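Local coordinates for protein CRISPR-associated endoribonuclease Cas2 2 (Sulfolobus solfataricus, PDB 3EXC) that cuts single-stranded RNA as a homodimeric, magnesium-dependent endoribonuclease of the CRISPR antiviral defence system, at residues 31-34 against 35-39. The protein carries 2 engineered substitutions. Sequence-based numbering, arbitrary orientation.
Sequences ERIQ and RSAFE. With NA (sodium ion), chain C.
Arg32 and Phe38 form a non-hydrogen-bonded pair in the tight hairpin of strands 31-34 and 37-41. Arg32 CA lies over one face of the Phe38 ring, 3.8 Å from its centroid, a CH-pi contact. With CG anti to the backbone N (chi1 -172°) and a bend at chi3, the Arg32 chain passes the ring at CB, and Phe38 CZ sits over one face of the guanidinium. Arg32 NH1 makes weak bonds to Arg35 O (2.8 Å) and Gln34 O. Ile33 N (3.1 Å) and, weakly, Gln34 N share Ala37 O, which defines a classic beta bulge. Ile33 CG1 meets Ala37 CB at 3.8 Å. Ile33 CG2 packs against Glu39 CG. The Glu39 chain then bends at chi2 (86°), bringing OE2 within 4.1 Å of Glu31 OE1. The salt bridge of Glu39 OE1 to Lys5 probably eases this like-charge approach. Gln34 OE1 binds sodium at 2.6 Å, with two waters and Tyr10 O of the second subunit. Its NE2 bonds to Val9 O and His66 of that subunit. Arg35 N bonds to Asp11 OD2 of the second subunit, a predicted catalytic magnesium ligand. Strand 31-34 is an outer strand of the ferredoxin-like sheet. Strand 37-41 pairs with strand 5-11, and helix 15-27 packs on Arg32 and Phe38.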
loop_
_atom_site.group_PDB
_atom_site.type_symbol
_atom_site.label_atom_id
_atom_site.label_comp_id
_atom_site.label_asym_id
_atom_site.label_seq_id
_atom_site.Cartn_x
_atom_site.Cartn_y
_atom_site.Cartn_z
ATOM N N GLU A 31 6.182 -5.044 10.002
ATOM C CA GLU A 31 5.124 -5.990 10.260
ATOM C C GLU A 31 4.177 -6.063 9.107
ATOM O O GLU A 31 3.760 -5.018 8.588
ATOM C CB GLU A 31 4.389 -5.599 11.543
ATOM C CG GLU A 31 5.172 -6.155 12.761
ATOM C CD GLU A 31 4.509 -5.841 14.072
ATOM O OE1 GLU A 31 3.253 -5.640 14.100
ATOM O OE2 GLU A 31 5.243 -5.794 15.087
ATOM N N ARG A 32 3.786 -7.283 8.731
ATOM C CA ARG A 32 2.864 -7.394 7.621
ATOM C C ARG A 32 1.496 -6.855 7.985
ATOM O O ARG A 32 0.999 -7.147 9.029
ATOM C CB ARG A 32 2.742 -8.805 7.133
ATOM C CG ARG A 32 1.924 -8.838 5.869
ATOM C CD ARG A 32 1.511 -10.282 5.525
ATOM N NE ARG A 32 2.619 -11.097 5.026
ATOM C CZ ARG A 32 3.088 -11.132 3.772
ATOM N NH1 ARG A 32 2.553 -10.379 2.832
ATOM N NH2 ARG A 32 4.079 -11.961 3.456
ATOM N N ILE A 33 0.921 -6.000 7.155
ATOM C CA ILE A 33 -0.466 -5.570 7.352
ATOM C C ILE A 33 -1.380 -6.115 6.243
ATOM O O ILE A 33 -2.577 -6.137 6.443
ATOM C CB ILE A 33 -0.623 -4.032 7.384
ATOM C CG1 ILE A 33 -0.114 -3.447 6.109
ATOM C CG2 ILE A 33 0.128 -3.461 8.525
ATOM C CD1 ILE A 33 -0.433 -1.867 5.869
ATOM N N GLN A 34 -0.849 -6.494 5.069
ATOM C CA GLN A 34 -1.677 -7.086 3.983
ATOM C C GLN A 34 -0.784 -7.897 3.154
ATOM O O GLN A 34 0.411 -7.807 3.305
ATOM C CB GLN A 34 -2.055 -6.036 2.962
ATOM C CG GLN A 34 -3.089 -5.196 3.328
ATOM C CD GLN A 34 -3.605 -4.404 2.178
ATOM O OE1 GLN A 34 -3.390 -4.745 0.999
ATOM N NE2 GLN A 34 -4.435 -3.405 2.508
ATOM N N ARG A 35 -1.339 -8.570 2.163
ATOM C CA ARG A 35 -0.526 -9.399 1.279
ATOM C C ARG A 35 0.711 -8.697 0.658
ATOM O O ARG A 35 1.766 -9.324 0.414
ATOM C CB ARG A 35 -1.388 -10.010 0.180
ATOM C CG ARG A 35 -0.674 -10.226 -1.086
ATOM C CD ARG A 35 -1.613 -10.691 -2.178
ATOM N NE ARG A 35 -0.901 -10.532 -3.433
ATOM C CZ ARG A 35 -0.177 -11.486 -3.993
ATOM N NH1 ARG A 35 -0.094 -12.677 -3.423
ATOM N NH2 ARG A 35 0.463 -11.250 -5.124
ATOM N N SER A 36 0.613 -7.420 0.347
ATOM C CA SER A 36 1.846 -6.832 -0.233
ATOM C C SER A 36 2.178 -5.486 0.422
ATOM O O SER A 36 2.502 -4.543 -0.272
ATOM C CB SER A 36 1.711 -6.731 -1.764
ATOM O OG SER A 36 1.832 -8.023 -2.367
ATOM N N ALA A 37 2.059 -5.405 1.751
ATOM C CA ALA A 37 2.253 -4.130 2.433
ATOM C C ALA A 37 2.727 -4.437 3.831
ATOM O O ALA A 37 2.294 -5.388 4.449
ATOM C CB ALA A 37 0.942 -3.331 2.439
ATOM N N PHE A 38 3.659 -3.649 4.302
ATOM C CA PHE A 38 4.222 -3.798 5.635
ATOM C C PHE A 38 4.276 -2.402 6.249
ATOM O O PHE A 38 4.303 -1.413 5.488
ATOM C CB PHE A 38 5.669 -4.302 5.523
ATOM C CG PHE A 38 5.790 -5.787 5.422
ATOM C CD1 PHE A 38 6.238 -6.520 6.505
ATOM C CD2 PHE A 38 5.445 -6.447 4.231
ATOM C CE1 PHE A 38 6.356 -7.941 6.402
ATOM C CE2 PHE A 38 5.513 -7.837 4.092
ATOM C CZ PHE A 38 5.974 -8.598 5.165
ATOM N N GLU A 39 4.280 -2.303 7.573
ATOM C CA GLU A 39 4.524 -1.000 8.249
ATOM C C GLU A 39 5.531 -1.196 9.355
ATOM O O GLU A 39 5.712 -2.329 9.835
ATOM C CB GLU A 39 3.217 -0.353 8.812
ATOM C CG GLU A 39 2.379 -1.325 9.698
ATOM C CD GLU A 39 2.800 -1.377 11.189
ATOM O OE1 GLU A 39 3.554 -0.439 11.599
ATOM O OE2 GLU A 39 2.350 -2.329 11.935
HETATM NA NA NA C . -1.845 -5.739 -0.850
HETATM O O HOH W 1 -0.496 -3.699 -2.246
HETATM O O HOH W 2 -2.102 -7.260 -3.093
#